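Local structure of DltD domain-containing protein (Beauveria bassiana, 7D78) at residues I128-M133 against A141-V146; A53-P58 against E108-I113; P97-D102 against P188-P193. The protein is a thioesterase of the alpha/beta hydrolase superfamily that probably acts as a polyketide cyclase, closing medium-ring lactones. One frame throughout, in Å; residues are numbered along the deposited sequence. Where two conformers were deposited one is given.

Overall arrangement
After strands 28-33 and 39-45 the chain reaches strand 51-57, and later helix 103-118. Contact 2 joins these two and closes a loop of 49 residues. Contact 1 follows further on and closes a short loop, from strand 127-133 to helix 135-146. These two contacts lie in series and their centres are about 7 Å apart, since strands 51-57 and 127-133 are neighbours in the central sheet. Contact 3 opens at 97-102, inside the loop of contact 2, and closes at 188-193. It therefore crosses contact 2, and contact 1 nests within it. Its centre lies about 24 Å from that of contact 1. It ties the lead-in to helix 103-118 to strand 190-191.

Contact 1: I128-M133 against A141-V146; sequences ITLWGM and ACAAAV
This is a small, buried, wholly apolar strand-to-helix contact inside a beta-alpha-beta unit of the alpha/beta hydrolase fold. The unit runs from strand 127-133 through helix 135-146 to strand 150-156. L130 is the strand residue that carries the contact. Its CG stands beside the backbone N (chi1 -68°), and one branch then reaches the helix. The methyl CD1 of L130 lies 3.7 Å from CB of A143. The same CD1 comes within 4.2 Å of the backbone N of A144. A144 also turns its CB toward the strand, but more loosely. A143 and A144 present only methyls here, which is consistent with the 7.4 Å between CA of L130 and CA of A144. L130 is covered further by V150, I55 and V114, while A143 also meets L110 of helix 103-118. After L130 the strand continues through G132 into what is probably the nucleophile elbow of the enzyme. The contact has no polar side-chain group to satisfy and no directional bond. The touch is nondirectional dispersion and burial of methyl groups, and it is one small part of the apolar packing between helix and sheet.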
ATOM      1  N   ILE A 128      -9.366  19.246 -14.888  1.00 19.44           N
ATOM      2  CA  ILE A 128      -9.825  18.023 -14.223  1.00 21.86           C
ATOM      3  C   ILE A 128      -9.837  18.247 -12.714  1.00 21.87           C
ATOM      4  O   ILE A 128      -8.837  18.701 -12.141  1.00 21.45           O
ATOM      5  CB  ILE A 128      -8.922  16.824 -14.574  1.00 20.66           C
ATOM      6  CG1 ILE A 128      -8.835  16.606 -16.088  1.00 19.65           C
ATOM      7  CG2 ILE A 128      -9.393  15.575 -13.834  1.00 20.28           C
ATOM      8  CD1 ILE A 128     -10.174  16.310 -16.772  1.00 22.94           C
ATOM      9  N   THR A 129     -10.960  17.910 -12.065  1.00 17.62           N
ATOM     10  CA  THR A 129     -11.121  17.960 -10.612  1.00 18.32           C
ATOM     11  C   THR A 129     -11.463  16.567 -10.100  1.00 20.44           C
ATOM     12  O   THR A 129     -12.228  15.836 -10.742  1.00 18.97           O
ATOM     13  CB  THR A 129     -12.230  18.961 -10.200  1.00 21.59           C
ATOM     14  OG1 THR A 129     -11.768  20.302 -10.415  1.00 24.90           O
ATOM     15  CG2 THR A 129     -12.643  18.802  -8.706  1.00 18.80           C
ATOM     16  N   LEU A 130     -10.866  16.183  -8.964  1.00 20.38           N
ATOM     17  CA  LEU A 130     -11.226  14.948  -8.274  1.00 18.96           C
ATOM     18  C   LEU A 130     -12.090  15.268  -7.062  1.00 22.61           C
ATOM     19  O   LEU A 130     -11.758  16.153  -6.260  1.00 20.20           O
ATOM     20  CB  LEU A 130      -9.995  14.150  -7.836  1.00 20.15           C
ATOM     21  CG  LEU A 130      -9.131  13.515  -8.935  1.00 19.61           C
ATOM     22  CD1 LEU A 130      -8.146  12.526  -8.339  1.00 20.97           C
ATOM     23  CD2 LEU A 130      -9.971  12.868 -10.056  1.00 19.21           C
ATOM     24  N   TRP A 131     -13.191  14.529  -6.940  1.00 21.81           N
ATOM     25  CA  TRP A 131     -14.218  14.718  -5.924  1.00 20.22           C
ATOM     26  C   TRP A 131     -14.452  13.364  -5.275  1.00 18.23           C
ATOM     27  O   TRP A 131     -14.547  12.352  -5.974  1.00 19.00           O
ATOM     28  CB  TRP A 131     -15.504  15.251  -6.582  1.00 20.92           C
ATOM     29  CG  TRP A 131     -16.651  15.643  -5.680  1.00 20.85           C
ATOM     30  CD1 TRP A 131     -17.070  16.916  -5.398  1.00 26.29           C
ATOM     31  CD2 TRP A 131     -17.563  14.764  -5.003  1.00 20.52           C
ATOM     32  NE1 TRP A 131     -18.168  16.884  -4.575  1.00 23.51           N
ATOM     33  CE2 TRP A 131     -18.493  15.575  -4.318  1.00 23.65           C
ATOM     34  CE3 TRP A 131     -17.676  13.369  -4.899  1.00 19.33           C
ATOM     35  CZ2 TRP A 131     -19.522  15.040  -3.533  1.00 23.85           C
ATOM     36  CZ3 TRP A 131     -18.709  12.836  -4.115  1.00 21.06           C
ATOM     37  CH2 TRP A 131     -19.614  13.672  -3.449  1.00 24.67           C
ATOM     38  N   GLY A 132     -14.527  13.331  -3.958  1.00 17.85           N
ATOM     39  CA  GLY A 132     -14.725  12.064  -3.274  1.00 18.33           C
ATOM     40  C   GLY A 132     -15.524  12.246  -2.008  1.00 21.10           C
ATOM     41  O   GLY A 132     -15.378  13.248  -1.300  1.00 21.68           O
ATOM     42  N   MET A 133     -16.364  11.258  -1.708  1.00 19.68           N
ATOM     43  CA  MET A 133     -17.148  11.254  -0.484  1.00 20.86           C
ATOM     44  C   MET A 133     -16.675  10.147   0.445  1.00 20.33           C
ATOM     45  O   MET A 133     -16.480   9.007   0.011  1.00 21.15           O
ATOM     46  CB  MET A 133     -18.635  11.067  -0.769  1.00 24.39           C
ATOM     47  CG  MET A 133     -19.471  11.060   0.508  1.00 27.09           C
ATOM     48  SD  MET A 133     -21.137  11.590   0.143  1.00 38.52           S
ATOM     49  CE  MET A 133     -21.919  11.374   1.748  1.00 38.75           C
ATOM     50  N   ALA A 141      -7.656  12.048  -2.552  1.00 18.19           N
ATOM     51  CA  ALA A 141      -6.485  12.817  -2.142  1.00 17.82           C
ATOM     52  C   ALA A 141      -5.196  12.090  -2.506  1.00 19.57           C
ATOM     53  O   ALA A 141      -4.228  12.721  -2.942  1.00 17.39           O
ATOM     54  CB  ALA A 141      -6.529  13.085  -0.644  1.00 17.80           C
ATOM     55  N   CYS A 142      -5.159  10.768  -2.309  1.00 18.12           N
ATOM     56  CA  CYS A 142      -3.962  10.003  -2.653  1.00 19.71           C
ATOM     57  C   CYS A 142      -3.685  10.069  -4.147  1.00 18.34           C
ATOM     58  O   CYS A 142      -2.529  10.211  -4.562  1.00 18.87           O
ATOM     59  CB  CYS A 142      -4.107   8.544  -2.203  1.00 20.09           C
ATOM     60  SG  CYS A 142      -4.357   8.350  -0.420  1.00 20.51           S
ATOM     61  N   ALA A 143      -4.736   9.976  -4.970  1.00 16.86           N
ATOM     62  CA  ALA A 143      -4.550  10.129  -6.411  1.00 19.85           C
ATOM     63  C   ALA A 143      -4.043  11.522  -6.749  1.00 17.33           C
ATOM     64  O   ALA A 143      -3.141  11.676  -7.583  1.00 19.98           O
ATOM     65  CB  ALA A 143      -5.861   9.838  -7.158  1.00 19.09           C
ATOM     66  N   ALA A 144      -4.596  12.550  -6.091  1.00 17.78           N
ATOM     67  CA  ALA A 144      -4.169  13.917  -6.360  1.00 20.09           C
ATOM     68  C   ALA A 144      -2.704  14.125  -6.010  1.00 23.13           C
ATOM     69  O   ALA A 144      -2.014  14.896  -6.685  1.00 22.09           O
ATOM     70  CB  ALA A 144      -5.035  14.912  -5.578  1.00 18.67           C
ATOM     71  N   ALA A 145      -2.216  13.433  -4.973  1.00 20.28           N
ATOM     72  CA  ALA A 145      -0.827  13.591  -4.546  1.00 20.02           C
ATOM     73  C   ALA A 145       0.154  13.352  -5.689  1.00 22.41           C
ATOM     74  O   ALA A 145       1.176  14.047  -5.792  1.00 21.38           O
ATOM     75  CB  ALA A 145      -0.527  12.646  -3.377  1.00 18.13           C
ATOM     76  N   VAL A 146      -0.117  12.373  -6.556  1.00 19.79           N
ATOM     77  CA  VAL A 146       0.882  11.981  -7.561  1.00 19.13           C
ATOM     78  C   VAL A 146       0.580  12.507  -8.958  1.00 20.61           C
ATOM     79  O   VAL A 146       1.407  12.322  -9.863  1.00 21.03           O
ATOM     80  CB  VAL A 146       1.064  10.447  -7.632  1.00 22.13           C
ATOM     81  CG1 VAL A 146       1.484   9.893  -6.278  1.00 18.77           C
ATOM     82  CG2 VAL A 146      -0.208   9.766  -8.108  1.00 23.20           C
TER

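Contact 2: A53-P58 against E108-I113; sequences AIIMTP and EDLADI
I55 and T57, on one face of strand 51-57, meet L110 and I113 of helix 103-118 in a sheet-to-helix contact of the alpha/beta hydrolase fold. The helix belongs to the crossover from strand 81-86 to strand 127-133, and strand 51-57 lies between those two in the sheet. The axes of the two short segments run roughly antiparallel, at 150°, and approach to 10.7 Å. The apolar centre is closely packed. With CG1 of I55 beside the backbone N (chi1 -66°), CG2 is left anti to that N and wedges between L110 and I113. It lies 3.8 Å from CD2 of L110, and the two side chains lie alongside each other, running in opposite directions. The same CG2 of I55 is 4.0 Å from CG2 of I113. Toward I113 the fit is a little looser, with CD1 of I55 at 4.2 Å from CG2 of I113. Y83 and Y85 cover I113 further. The other side of the helix is polar rather than open. There E108 and D112 form salt bridges to R179 of the second subunit, and E108 also pairs with K241 of that subunit. D109 turns to R88 of its own chain. The helix thus turns an apolar face to the sheet, while E108 and D112 face the second subunit. T57 is the polar exception in the core. Its hydroxyl is buried but satisfied, since OG1 of T57 is hydrogen-bonded to OH of Y85. That same OG1 sits against both methyls of L110, 3.7 Å from CD1 and 3.8 Å from CD2.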
ATOM      1  N   ALA A  53     -14.181  18.863 -16.080  1.00 22.18           N
ATOM      2  CA  ALA A  53     -14.717  17.564 -15.692  1.00 20.23           C
ATOM      3  C   ALA A  53     -14.449  17.304 -14.217  1.00 19.48           C
ATOM      4  O   ALA A  53     -13.356  17.583 -13.718  1.00 22.35           O
ATOM      5  CB  ALA A  53     -14.111  16.436 -16.544  1.00 18.08           C
ATOM      6  N   ILE A  54     -15.448  16.755 -13.529  1.00 20.98           N
ATOM      7  CA  ILE A  54     -15.332  16.359 -12.130  1.00 21.04           C
ATOM      8  C   ILE A  54     -15.502  14.849 -12.073  1.00 20.33           C
ATOM      9  O   ILE A  54     -16.533  14.326 -12.507  1.00 18.19           O
ATOM     10  CB  ILE A  54     -16.382  17.051 -11.246  1.00 21.60           C
ATOM     11  CG1 ILE A  54     -16.275  18.578 -11.352  1.00 18.98           C
ATOM     12  CG2 ILE A  54     -16.266  16.564  -9.813  1.00 22.11           C
ATOM     13  CD1 ILE A  54     -17.480  19.294 -10.750  1.00 23.60           C
ATOM     14  N   ILE A  55     -14.497  14.149 -11.547  1.00 19.97           N
ATOM     15  CA  ILE A  55     -14.551  12.697 -11.376  1.00 20.07           C
ATOM     16  C   ILE A  55     -14.873  12.413  -9.917  1.00 20.63           C
ATOM     17  O   ILE A  55     -14.110  12.803  -9.025  1.00 21.00           O
ATOM     18  CB  ILE A  55     -13.228  12.029 -11.787  1.00 16.43           C
ATOM     19  CG1 ILE A  55     -12.982  12.178 -13.290  1.00 15.83           C
ATOM     20  CG2 ILE A  55     -13.229  10.534 -11.388  1.00 16.66           C
ATOM     21  CD1 ILE A  55     -11.486  12.075 -13.677  1.00 17.48           C
ATOM     22  N   MET A  56     -16.000  11.742  -9.667  1.00 19.59           N
ATOM     23  CA  MET A  56     -16.525  11.528  -8.320  1.00 22.01           C
ATOM     24  C   MET A  56     -16.306  10.078  -7.900  1.00 20.28           C
ATOM     25  O   MET A  56     -16.798   9.159  -8.562  1.00 17.73           O
ATOM     26  CB  MET A  56     -18.020  11.866  -8.257  1.00 18.91           C
ATOM     27  CG  MET A  56     -18.356  13.318  -8.614  1.00 20.17           C
ATOM     28  SD  MET A  56     -20.141  13.606  -8.700  1.00 23.39           S
ATOM     29  CE  MET A  56     -20.596  13.492  -6.972  1.00 22.13           C
ATOM     30  N   THR A  57     -15.607   9.882  -6.777  1.00 20.16           N
ATOM     31  CA  THR A  57     -15.368   8.547  -6.228  1.00 18.68           C
ATOM     32  C   THR A  57     -16.312   8.295  -5.058  1.00 19.28           C
ATOM     33  O   THR A  57     -16.299   9.070  -4.089  1.00 18.09           O
ATOM     34  CB  THR A  57     -13.916   8.402  -5.766  1.00 15.33           C
ATOM     35  OG1 THR A  57     -13.027   8.501  -6.894  1.00 15.06           O
ATOM     36  CG2 THR A  57     -13.705   7.034  -5.111  1.00 18.94           C
ATOM     37  N   PRO A  58     -17.112   7.228  -5.082  1.00 17.03           N
ATOM     38  CA  PRO A  58     -18.017   6.942  -3.961  1.00 17.10           C
ATOM     39  C   PRO A  58     -17.279   6.476  -2.712  1.00 19.54           C
ATOM     40  O   PRO A  58     -16.079   6.199  -2.710  1.00 18.38           O
ATOM     41  CB  PRO A  58     -18.919   5.820  -4.498  1.00 17.90           C
ATOM     42  CG  PRO A  58     -18.696   5.791  -5.983  1.00 21.25           C
ATOM     43  CD  PRO A  58     -17.273   6.265  -6.180  1.00 19.53           C
ATOM     44  N   GLU A 108      -4.540   4.425  -7.676  1.00 15.49           N
ATOM     45  CA  GLU A 108      -3.861   4.268  -8.962  1.00 13.86           C
ATOM     46  C   GLU A 108      -4.867   4.148 -10.107  1.00 15.86           C
ATOM     47  O   GLU A 108      -4.643   4.688 -11.204  1.00 18.04           O
ATOM     48  CB  GLU A 108      -2.933   3.044  -8.933  1.00 16.72           C
ATOM     49  CG  GLU A 108      -1.696   3.206  -8.063  1.00 18.75           C
ATOM     50  CD  GLU A 108      -0.777   1.992  -8.125  1.00 20.14           C
ATOM     51  OE1 GLU A 108      -0.573   1.458  -9.226  1.00 19.58           O
ATOM     52  OE2 GLU A 108      -0.252   1.580  -7.068  1.00 18.54           O
ATOM     53  N   ASP A 109      -5.976   3.441  -9.879  1.00 14.41           N
ATOM     54  CA  ASP A 109      -7.022   3.352 -10.899  1.00 15.12           C
ATOM     55  C   ASP A 109      -7.481   4.735 -11.336  1.00 15.51           C
ATOM     56  O   ASP A 109      -7.792   4.949 -12.518  1.00 17.29           O
ATOM     57  CB  ASP A 109      -8.223   2.552 -10.379  1.00 16.54           C
ATOM     58  CG  ASP A 109      -7.959   1.055 -10.292  1.00 18.45           C
ATOM     59  OD1 ASP A 109      -6.930   0.587 -10.820  1.00 18.11           O
ATOM     60  OD2 ASP A 109      -8.796   0.343  -9.677  1.00 16.67           O
ATOM     61  N   LEU A 110      -7.517   5.693 -10.394  1.00 16.99           N
ATOM     62  CA  LEU A 110      -7.958   7.051 -10.702  1.00 18.22           C
ATOM     63  C   LEU A 110      -7.038   7.740 -11.705  1.00 17.94           C
ATOM     64  O   LEU A 110      -7.510   8.550 -12.509  1.00 19.62           O
ATOM     65  CB  LEU A 110      -8.057   7.882  -9.416  1.00 18.45           C
ATOM     66  CG  LEU A 110      -9.451   7.907  -8.778  1.00 19.48           C
ATOM     67  CD1 LEU A 110      -9.396   8.447  -7.373  1.00 17.29           C
ATOM     68  CD2 LEU A 110     -10.429   8.733  -9.633  1.00 17.29           C
ATOM     69  N   ALA A 111      -5.727   7.457 -11.672  1.00 16.25           N
ATOM     70  CA  ALA A 111      -4.852   7.957 -12.733  1.00 19.91           C
ATOM     71  C   ALA A 111      -5.324   7.477 -14.099  1.00 20.85           C
ATOM     72  O   ALA A 111      -5.345   8.249 -15.064  1.00 19.21           O
ATOM     73  CB  ALA A 111      -3.402   7.520 -12.498  1.00 17.31           C
ATOM     74  N   ASP A 112      -5.714   6.204 -14.195  1.00 18.37           N
ATOM     75  CA  ASP A 112      -6.153   5.656 -15.473  1.00 18.07           C
ATOM     76  C   ASP A 112      -7.530   6.185 -15.857  1.00 20.17           C
ATOM     77  O   ASP A 112      -7.790   6.442 -17.037  1.00 19.55           O
ATOM     78  CB  ASP A 112      -6.139   4.130 -15.412  1.00 17.47           C
ATOM     79  CG  ASP A 112      -4.743   3.583 -15.174  1.00 19.12           C
ATOM     80  OD1 ASP A 112      -3.773   4.335 -15.440  1.00 17.98           O
ATOM     81  OD2 ASP A 112      -4.605   2.415 -14.734  1.00 17.53           O
ATOM     82  N   ILE A 113      -8.412   6.381 -14.877  1.00 15.46           N
ATOM     83  CA  ILE A 113      -9.688   7.042 -15.145  1.00 15.86           C
ATOM     84  C   ILE A 113      -9.455   8.460 -15.667  1.00 18.89           C
ATOM     85  O   ILE A 113     -10.057   8.881 -16.664  1.00 17.27           O
ATOM     86  CB  ILE A 113     -10.561   7.035 -13.882  1.00 14.97           C
ATOM     87  CG1 ILE A 113     -10.943   5.598 -13.535  1.00 17.19           C
ATOM     88  CG2 ILE A 113     -11.810   7.929 -14.071  1.00 14.86           C
ATOM     89  CD1 ILE A 113     -11.379   5.416 -12.094  1.00 19.69           C
TER

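Contact 3: P97-D102 against P188-P193; sequences PKNLID and PFMLPP
The rings of P97 and P188 meet through one carbon each, with their planes steeply inclined, about 70° apart. CB of P97 lies 4.0 Å from CG of P188, and neither ring covers the face of the other. The peptide group between K98 and N99 is the second flat group. The methyl of M190 comes at the carbonyl oxygen obliquely, from beyond it and partly out of the peptide plane, with CE of M190 3.5 Å from O of K98. This is a van der Waals contact of a methyl with a carbonyl oxygen. M190 gets there by folding: the chain bends at chi2 (-69°) and again at chi3 (-74°), which swings CE toward the loop. The same CE stands 4.3 Å from CB of N99. The amide of N99 lies beyond that carbon and is held at both ends, OD1 by NE of R231 and ND2 by OD1 of N61. The amide is therefore fixed by residues outside this pair of segments, and M190 meets N99 at CB of N99. The loop has a defined shape here. P97 follows a cis peptide bond and starts a type II turn that ends at L100, with N99 in the left-handed region. The contact is small and at the surface, and K98 leads its amine away from M190. It ties the loop after strand 81-86 to an insertion between strands 150-156 and 259-264, probably part of the cap region. Strand 190-191 pairs antiparallel with strand 234-235, and N99 makes a backbone bond to A235, so both segments lean on that second strand. P188 packs on Q182 of helix 168-183, and L100 on T238 of helix 238-244. At the far end of the loop, D102 takes the N-cap position of helix 103-118.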
ATOM      1  N   PRO A  97     -10.591 -10.433  -6.223  1.00 22.39           N
ATOM      2  CA  PRO A  97     -11.901 -10.827  -5.687  1.00 21.66           C
ATOM      3  C   PRO A  97     -12.893  -9.668  -5.530  1.00 24.82           C
ATOM      4  O   PRO A  97     -12.496  -8.505  -5.438  1.00 19.09           O
ATOM      5  CB  PRO A  97     -11.564 -11.440  -4.310  1.00 25.52           C
ATOM      6  CG  PRO A  97     -10.189 -11.064  -4.010  1.00 24.22           C
ATOM      7  CD  PRO A  97      -9.483 -10.765  -5.309  1.00 26.50           C
ATOM      8  N   LYS A  98     -14.179 -10.010  -5.534  1.00 19.65           N
ATOM      9  CA  LYS A  98     -15.235  -9.010  -5.498  1.00 20.89           C
ATOM     10  C   LYS A  98     -15.258  -8.299  -4.149  1.00 21.69           C
ATOM     11  O   LYS A  98     -15.027  -8.913  -3.107  1.00 21.79           O
ATOM     12  CB  LYS A  98     -16.585  -9.673  -5.783  1.00 26.87           C
ATOM     13  CG  LYS A  98     -16.653 -10.314  -7.176  1.00 27.91           C
ATOM     14  CD  LYS A  98     -16.713  -9.247  -8.234  1.00 32.25           C
ATOM     15  CE  LYS A  98     -16.285  -9.783  -9.606  1.00 33.85           C
ATOM     16  NZ  LYS A  98     -16.291  -8.674 -10.598  1.00 35.62           N
ATOM     17  N   ASN A  99     -15.517  -6.990  -4.186  1.00 17.14           N
ATOM     18  CA  ASN A  99     -15.618  -6.153  -2.987  1.00 20.14           C
ATOM     19  C   ASN A  99     -14.406  -6.309  -2.080  1.00 21.76           C
ATOM     20  O   ASN A  99     -14.526  -6.360  -0.852  1.00 19.02           O
ATOM     21  CB  ASN A  99     -16.911  -6.444  -2.224  1.00 18.37           C
ATOM     22  CG  ASN A  99     -18.114  -6.391  -3.127  1.00 23.36           C
ATOM     23  OD1 ASN A  99     -18.502  -7.403  -3.717  1.00 20.64           O
ATOM     24  ND2 ASN A  99     -18.688  -5.192  -3.288  1.00 19.20           N
ATOM     25  N   LEU A 100     -13.228  -6.373  -2.693  1.00 22.52           N
ATOM     26  CA  LEU A 100     -11.961  -6.268  -1.976  1.00 21.25           C
ATOM     27  C   LEU A 100     -11.513  -4.818  -2.129  1.00 25.43           C
ATOM     28  O   LEU A 100     -11.035  -4.415  -3.191  1.00 28.66           O
ATOM     29  CB  LEU A 100     -10.937  -7.260  -2.521  1.00 22.27           C
ATOM     30  CG  LEU A 100      -9.481  -7.172  -2.010  1.00 32.11           C
ATOM     31  CD1 LEU A 100      -9.391  -6.751  -0.566  1.00 26.44           C
ATOM     32  CD2 LEU A 100      -8.770  -8.507  -2.187  1.00 36.57           C
ATOM     33  N   ILE A 101     -11.652  -4.030  -1.074  0.50 22.59           N
ATOM     34  CA  ILE A 101     -11.447  -2.588  -1.177  0.50 21.77           C
ATOM     35  C   ILE A 101      -9.997  -2.272  -0.825  0.50 21.76           C
ATOM     36  O   ILE A 101      -9.604  -2.310   0.345  0.50 19.17           O
ATOM     37  CB  ILE A 101     -12.434  -1.825  -0.292  0.50 20.74           C
ATOM     38  CG1 ILE A 101     -13.838  -1.942  -0.889  0.50 21.52           C
ATOM     39  CG2 ILE A 101     -12.036  -0.364  -0.178  0.50 21.87           C
ATOM     40  CD1 ILE A 101     -14.934  -1.743   0.103  0.50 18.69           C
ATOM     41  N   ASP A 102      -9.197  -1.972  -1.851  1.00 18.03           N
ATOM     42  CA  ASP A 102      -7.785  -1.636  -1.711  1.00 22.66           C
ATOM     43  C   ASP A 102      -7.683  -0.156  -2.043  1.00 19.81           C
ATOM     44  O   ASP A 102      -7.701   0.214  -3.228  1.00 15.71           O
ATOM     45  CB  ASP A 102      -6.913  -2.477  -2.648  1.00 19.66           C
ATOM     46  CG  ASP A 102      -5.430  -2.233  -2.456  1.00 27.11           C
ATOM     47  OD1 ASP A 102      -5.052  -1.268  -1.767  1.00 24.51           O
ATOM     48  OD2 ASP A 102      -4.632  -3.031  -2.998  1.00 40.30           O
ATOM     49  N   PRO A 188     -12.187 -16.323  -0.685  1.00 20.00           N
ATOM     50  CA  PRO A 188     -11.981 -15.333   0.384  1.00 23.74           C
ATOM     51  C   PRO A 188     -13.193 -15.192   1.293  1.00 23.33           C
ATOM     52  O   PRO A 188     -14.340 -15.189   0.840  1.00 21.19           O
ATOM     53  CB  PRO A 188     -11.720 -14.030  -0.388  1.00 23.01           C
ATOM     54  CG  PRO A 188     -11.172 -14.475  -1.701  1.00 21.15           C
ATOM     55  CD  PRO A 188     -11.850 -15.780  -2.014  1.00 22.37           C
ATOM     56  N   PHE A 189     -12.934 -15.059   2.586  1.00 20.37           N
ATOM     57  CA  PHE A 189     -14.018 -14.854   3.532  1.00 20.31           C
ATOM     58  C   PHE A 189     -14.675 -13.495   3.287  1.00 21.87           C
ATOM     59  O   PHE A 189     -13.987 -12.482   3.107  1.00 19.35           O
ATOM     60  CB  PHE A 189     -13.488 -14.961   4.963  1.00 25.15           C
ATOM     61  CG  PHE A 189     -14.550 -14.810   6.021  1.00 26.83           C
ATOM     62  CD1 PHE A 189     -15.465 -15.820   6.255  1.00 31.80           C
ATOM     63  CD2 PHE A 189     -14.623 -13.656   6.787  1.00 22.97           C
ATOM     64  CE1 PHE A 189     -16.436 -15.684   7.235  1.00 28.99           C
ATOM     65  CE2 PHE A 189     -15.600 -13.511   7.767  1.00 27.43           C
ATOM     66  CZ  PHE A 189     -16.504 -14.530   7.988  1.00 26.69           C
ATOM     67  N   MET A 190     -16.009 -13.480   3.255  1.00 22.74           N
ATOM     68  CA  MET A 190     -16.801 -12.274   3.067  1.00 25.88           C
ATOM     69  C   MET A 190     -17.615 -11.969   4.320  1.00 27.20           C
ATOM     70  O   MET A 190     -18.010 -12.871   5.062  1.00 23.40           O
ATOM     71  CB  MET A 190     -17.752 -12.406   1.873  1.00 23.79           C
ATOM     72  CG  MET A 190     -17.105 -12.899   0.606  1.00 29.46           C
ATOM     73  SD  MET A 190     -15.981 -11.664  -0.055  1.00 28.97           S
ATOM     74  CE  MET A 190     -17.113 -10.451  -0.725  1.00 25.96           C
ATOM     75  N   LEU A 191     -17.889 -10.685   4.538  1.00 21.79           N
ATOM     76  CA  LEU A 191     -18.728 -10.278   5.657  1.00 26.06           C
ATOM     77  C   LEU A 191     -19.366  -8.940   5.322  1.00 24.30           C
ATOM     78  O   LEU A 191     -18.799  -8.173   4.534  1.00 19.86           O
ATOM     79  CB  LEU A 191     -17.913 -10.175   6.955  1.00 21.59           C
ATOM     80  CG  LEU A 191     -16.932  -8.991   7.109  1.00 20.21           C
ATOM     81  CD1 LEU A 191     -16.465  -8.909   8.542  1.00 22.73           C
ATOM     82  CD2 LEU A 191     -15.720  -9.116   6.187  1.00 20.22           C
ATOM     83  N   PRO A 192     -20.525  -8.626   5.897  1.00 22.18           N
ATOM     84  CA  PRO A 192     -21.055  -7.267   5.792  1.00 26.76           C
ATOM     85  C   PRO A 192     -20.097  -6.290   6.446  1.00 24.33           C
ATOM     86  O   PRO A 192     -19.544  -6.589   7.513  1.00 23.28           O
ATOM     87  CB  PRO A 192     -22.389  -7.331   6.565  1.00 26.72           C
ATOM     88  CG  PRO A 192     -22.659  -8.777   6.798  1.00 37.51           C
ATOM     89  CD  PRO A 192     -21.325  -9.457   6.816  1.00 25.88           C
ATOM     90  N   PRO A 193     -19.857  -5.126   5.833  1.00 23.73           N
ATOM     91  CA  PRO A 193     -18.966  -4.136   6.464  1.00 21.07           C
ATOM     92  C   PRO A 193     -19.462  -3.652   7.816  1.00 26.21           C
ATOM     93  O   PRO A 193     -18.663  -3.116   8.598  1.00 19.66           O
ATOM     94  CB  PRO A 193     -18.929  -2.976   5.455  1.00 24.35           C
ATOM     95  CG  PRO A 193     -19.660  -3.438   4.239  1.00 25.56           C
ATOM     96  CD  PRO A 193     -20.422  -4.668   4.550  1.00 21.13           C
TER